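Local structure of 47 KDA membrane antigen (Treponema pallidum, 1O75) at residues Tyr12-Tyr17 with Lys173-Glu178; Val347-Gly352 with Leu381-Leu386. The protein binds penicillin and has zinc-stimulated carboxypeptidase activity on synthetic depsipeptides, and is possibly a D,D-carboxypeptidase that decreases cross-linking of peptidoglycan. The protein carries 2 engineered substitutions. All blocks are in the same frame, centred on the assembly; numbering follows the deposited sequence.

Interaction 1: residues Tyr12-Tyr17 with Lys173-Glu178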
# COMPACT_ATOMS: atom_id res chain seq x y z
N TYR B 12 30.76 -7.80 15.94
CA TYR B 12 30.27 -6.93 14.88
C TYR B 12 31.19 -5.75 14.68
O TYR B 12 31.80 -5.25 15.64
CB TYR B 12 28.86 -6.43 15.20
CG TYR B 12 27.80 -7.49 15.07
CD1 TYR B 12 27.47 -8.01 13.82
CD2 TYR B 12 27.12 -7.98 16.19
CE1 TYR B 12 26.50 -9.00 13.68
CE2 TYR B 12 26.14 -8.97 16.06
CZ TYR B 12 25.84 -9.48 14.81
OH TYR B 12 24.89 -10.47 14.67
N ALA B 13 31.29 -5.31 13.44
CA ALA B 13 32.13 -4.17 13.09
C ALA B 13 31.38 -3.31 12.08
O ALA B 13 30.52 -3.80 11.35
CB ALA B 13 33.46 -4.65 12.51
N THR B 14 31.74 -2.04 12.03
CA THR B 14 31.10 -1.10 11.13
C THR B 14 31.96 -0.95 9.89
O THR B 14 33.11 -0.53 9.98
CB THR B 14 30.93 0.27 11.82
OG1 THR B 14 30.01 0.11 12.91
CG2 THR B 14 30.41 1.32 10.86
N LEU B 15 31.41 -1.33 8.73
CA LEU B 15 32.14 -1.23 7.46
C LEU B 15 31.42 -0.34 6.45
O LEU B 15 30.19 -0.38 6.32
CB LEU B 15 32.31 -2.64 6.82
CG LEU B 15 33.36 -3.63 7.34
CD1 LEU B 15 33.08 -3.98 8.80
CD2 LEU B 15 33.31 -4.91 6.46
N SER B 16 32.20 0.46 5.75
CA SER B 16 31.67 1.31 4.71
C SER B 16 31.22 0.37 3.57
O SER B 16 31.62 -0.79 3.53
CB SER B 16 32.76 2.21 4.17
OG SER B 16 33.71 1.44 3.46
N TYR B 17 30.40 0.87 2.66
CA TYR B 17 29.97 0.03 1.55
C TYR B 17 31.19 -0.50 0.78
O TYR B 17 31.23 -1.69 0.42
CB TYR B 17 29.06 0.82 0.62
CG TYR B 17 27.66 0.97 1.16
CD1 TYR B 17 26.87 -0.15 1.41
CD2 TYR B 17 27.10 2.23 1.35
CE1 TYR B 17 25.56 -0.03 1.83
CE2 TYR B 17 25.77 2.37 1.76
CZ TYR B 17 25.01 1.24 2.00
OH TYR B 17 23.70 1.37 2.39
N LYS B 173 39.34 1.53 14.33
CA LYS B 173 38.98 1.92 12.97
C LYS B 173 37.64 1.41 12.42
O LYS B 173 37.03 2.06 11.58
CB LYS B 173 40.11 1.50 12.03
CG LYS B 173 41.43 2.21 12.28
CD LYS B 173 41.42 3.61 11.66
CE LYS B 173 42.77 4.30 11.82
NZ LYS B 173 42.82 5.60 11.09
N PHE B 174 37.19 0.26 12.89
CA PHE B 174 35.94 -0.31 12.41
C PHE B 174 34.93 -0.56 13.51
O PHE B 174 34.04 -1.40 13.37
CB PHE B 174 36.21 -1.62 11.65
CG PHE B 174 37.15 -1.45 10.48
CD1 PHE B 174 38.52 -1.67 10.64
CD2 PHE B 174 36.67 -1.03 9.25
CE1 PHE B 174 39.40 -1.45 9.57
CE2 PHE B 174 37.54 -0.81 8.17
CZ PHE B 174 38.91 -1.02 8.34
N HIS B 175 35.07 0.17 14.62
CA HIS B 175 34.17 0.04 15.75
C HIS B 175 33.87 -1.40 16.11
O HIS B 175 32.73 -1.74 16.43
CB HIS B 175 32.86 0.79 15.45
CG HIS B 175 33.06 2.25 15.17
ND1 HIS B 175 32.03 3.10 14.84
CD2 HIS B 175 34.19 3.01 15.15
CE1 HIS B 175 32.50 4.31 14.62
NE2 HIS B 175 33.81 4.29 14.80
N PHE B 176 34.89 -2.24 16.07
CA PHE B 176 34.70 -3.64 16.41
C PHE B 176 34.30 -3.81 17.86
O PHE B 176 34.89 -3.19 18.75
CB PHE B 176 35.99 -4.43 16.16
CG PHE B 176 35.89 -5.87 16.55
CD1 PHE B 176 34.95 -6.71 15.92
CD2 PHE B 176 36.70 -6.40 17.55
CE1 PHE B 176 34.83 -8.05 16.29
CE2 PHE B 176 36.58 -7.74 17.93
CZ PHE B 176 35.64 -8.57 17.30
N VAL B 177 33.30 -4.65 18.09
CA VAL B 177 32.80 -4.95 19.42
C VAL B 177 32.55 -6.45 19.50
O VAL B 177 31.76 -6.98 18.72
CB VAL B 177 31.47 -4.22 19.71
CG1 VAL B 177 30.91 -4.68 21.05
CG2 VAL B 177 31.69 -2.72 19.69
N GLU B 178 33.23 -7.14 20.41
CA GLU B 178 33.05 -8.58 20.53
C GLU B 178 31.60 -8.88 20.85
O GLU B 178 30.93 -8.07 21.48
CB GLU B 178 33.96 -9.17 21.62
CG GLU B 178 35.42 -9.27 21.21
CD GLU B 178 36.25 -10.09 22.20
OE1 GLU B 178 35.92 -11.27 22.44
OE2 GLU B 178 37.24 -9.55 22.72
O HOH W 1 29.27 2.44 14.13

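Interaction 2: residues Val347-Gly352 with Leu381-Leu386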
# COMPACT_ATOMS: atom_id res chain seq x y z
N VAL B 347 -12.23 5.38 -26.61
CA VAL B 347 -11.32 4.70 -27.52
C VAL B 347 -9.84 4.96 -27.30
O VAL B 347 -9.39 6.10 -27.19
CB VAL B 347 -11.64 5.09 -28.98
CG1 VAL B 347 -10.83 4.23 -29.95
CG2 VAL B 347 -13.14 4.95 -29.23
N LEU B 348 -9.08 3.87 -27.25
CA LEU B 348 -7.63 3.93 -27.08
C LEU B 348 -7.03 3.47 -28.41
O LEU B 348 -7.22 2.33 -28.84
CB LEU B 348 -7.19 3.00 -25.93
CG LEU B 348 -5.72 2.60 -25.80
CD1 LEU B 348 -4.82 3.81 -25.91
CD2 LEU B 348 -5.52 1.91 -24.46
N THR B 349 -6.30 4.37 -29.07
CA THR B 349 -5.70 4.04 -30.35
C THR B 349 -4.21 3.73 -30.24
O THR B 349 -3.42 4.57 -29.81
CB THR B 349 -5.92 5.19 -31.37
OG1 THR B 349 -7.33 5.35 -31.61
CG2 THR B 349 -5.23 4.88 -32.69
N ILE B 350 -3.84 2.52 -30.65
CA ILE B 350 -2.46 2.08 -30.60
C ILE B 350 -1.86 1.83 -31.99
O ILE B 350 -2.37 1.02 -32.76
CB ILE B 350 -2.32 0.79 -29.77
CG1 ILE B 350 -2.57 1.10 -28.30
CG2 ILE B 350 -0.94 0.18 -29.96
CD1 ILE B 350 -2.27 -0.05 -27.38
N GLY B 351 -0.78 2.53 -32.28
CA GLY B 351 -0.12 2.37 -33.57
C GLY B 351 1.37 2.53 -33.42
O GLY B 351 1.87 2.76 -32.32
N GLY B 352 2.10 2.41 -34.53
CA GLY B 352 3.54 2.56 -34.49
C GLY B 352 4.33 1.31 -34.14
O GLY B 352 5.55 1.28 -34.29
N LEU B 381 -3.36 -3.83 -31.71
CA LEU B 381 -3.01 -2.71 -32.58
C LEU B 381 -4.26 -2.06 -33.16
O LEU B 381 -5.25 -2.74 -33.46
CB LEU B 381 -2.09 -3.22 -33.69
CG LEU B 381 -1.51 -2.24 -34.71
CD1 LEU B 381 -0.73 -1.13 -34.02
CD2 LEU B 381 -0.61 -3.02 -35.66
N GLY B 382 -4.23 -0.74 -33.31
CA GLY B 382 -5.38 -0.03 -33.87
C GLY B 382 -6.22 0.74 -32.86
O GLY B 382 -5.71 1.58 -32.12
N GLN B 383 -7.52 0.46 -32.84
CA GLN B 383 -8.43 1.14 -31.92
C GLN B 383 -8.97 0.18 -30.87
O GLN B 383 -9.28 -0.98 -31.16
CB GLN B 383 -9.58 1.77 -32.71
CG GLN B 383 -9.12 2.79 -33.75
CD GLN B 383 -10.28 3.34 -34.58
OE1 GLN B 383 -11.25 3.86 -34.04
NE2 GLN B 383 -10.16 3.23 -35.90
N ASN B 384 -9.09 0.66 -29.64
CA ASN B 384 -9.58 -0.16 -28.54
C ASN B 384 -10.64 0.56 -27.70
O ASN B 384 -10.32 1.48 -26.95
CB ASN B 384 -8.40 -0.54 -27.63
CG ASN B 384 -7.27 -1.21 -28.40
OD1 ASN B 384 -7.20 -2.44 -28.47
ND2 ASN B 384 -6.38 -0.40 -28.97
N VAL B 385 -11.89 0.14 -27.84
CA VAL B 385 -12.98 0.74 -27.07
C VAL B 385 -12.90 0.15 -25.67
O VAL B 385 -12.82 -1.07 -25.50
CB VAL B 385 -14.36 0.42 -27.70
CG1 VAL B 385 -15.48 1.08 -26.89
CG2 VAL B 385 -14.40 0.90 -29.15
N LEU B 386 -12.93 1.01 -24.66
CA LEU B 386 -12.81 0.56 -23.28
C LEU B 386 -13.96 0.99 -22.35
O LEU B 386 -14.75 1.88 -22.69
CB LEU B 386 -11.47 1.03 -22.71
CG LEU B 386 -10.22 0.62 -23.49
CD1 LEU B 386 -9.02 1.45 -23.03
CD2 LEU B 386 -9.96 -0.86 -23.29

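Interaction 1: residues Tyr12-Tyr17 with Lys173-Glu178
Thr14 and His175 lie obliquely across each other where the chain leaving helix 167-173 comes down on strand 8-16. Followed outward, the threonine side chain starts at CB, which packs 3.9 Å from Phe174 O and slightly farther from His175 CB. At the tip, OG1 is set beside its own backbone N (chi1 -66°), and there it touches His175 CB. The same hydroxyl hydrogen-bonds to Lys156 O on strand 143-163 and accepts a bond from a water (Thr14 OG1 to water O, 2.7 Å). That water also reaches His175 ND1 at 2.9 Å, lying in the plane of the imidazole at its edge, and so ties an exposed ring back to the strand. The backbone carries three direct bonds: Thr14 N gives a nearly straight bond to Phe174 O, 2.7 Å long, while Tyr12 and Val177 exchange two bonds, with Val177 N 2.9 Å from Tyr12 O. Between these points Ala13 CB packs on Phe174 CB (4.2 Å) and sits at the edge of the Phe176 ring, whose other neighbours include Val160 and Val162. His175, in a left-handed backbone conformation (phi 45°), lies in the short loop between the helix and strand 177-178. The arrangement is that of a helix exit running into a short antiparallel strand, which pairs with strand 8-16 in the large mixed sheet of this domain.

Interaction 2: residues Val347-Gly352 with Leu381-Leu386
Asn384 and Leu348 face each other across a hydrogen-bonded antiparallel pair, and the asparagine turns its amide back onto its partner's backbone. With CG beside its own N (chi1 -55°), Asn384 brings ND2 to 2.9 Å from Leu348 O, the acceptor lying close to the amide plane. Leu348 O therefore takes two N-H groups from one residue, the side-chain bond being nearly straight at the hydrogen, though its donor is tilted 31° from the carbonyl plane, and that from Asn384 N weak. Asn384 OD1 is bound to Ser380 N, and the bonds at OD1 and ND2 together hold the amide's rotation. Leu386 CD1 lies against Leu348 CB and CD2, 3.8 Å from each. This is the face turned toward strand 372-378, where Leu386 touches Val374. Strands 340-344, 347-351 and 382-385 form a three-stranded sheet, and with the four-stranded sheet 372-378, 362-367, 396-401, 408-412 the order is consistent with an immunoglobulin-like beta sandwich, three strands against four. Thr349 and Gln383 project together from the reverse face, flank to flank, with Thr349 OG1 3.8 Å from Gln383 CG. Val347 CG1 meets Gln383 CB at 3.9 Å, while the other methyl, Val347 CG2, meets Val385 CG2 at 4.2 Å.

In the fold
Interactions 1 and 2 illustrate how one chain can use antiparallel strand pairing in separate domains. Their centres are 58 Å apart, on opposite sides of the chain's centre, and their nearest atoms are about 40 Å apart, so they do not touch. Both segments of interaction 1 precede those of interaction 2 in the sequence. No residue of either is among those lining the glycan pocket or the xenon pockets of Glu72 and Tyr260. Interaction 1 does share its mixed sheet with the xenon site of Glu72, Leu74, Met104 and Lys151, the last on strand 143-163, which also pairs with strand 8-16. Interaction 2 lies in the C-terminal part of the chain, in a sheet that holds none of these pocket residues.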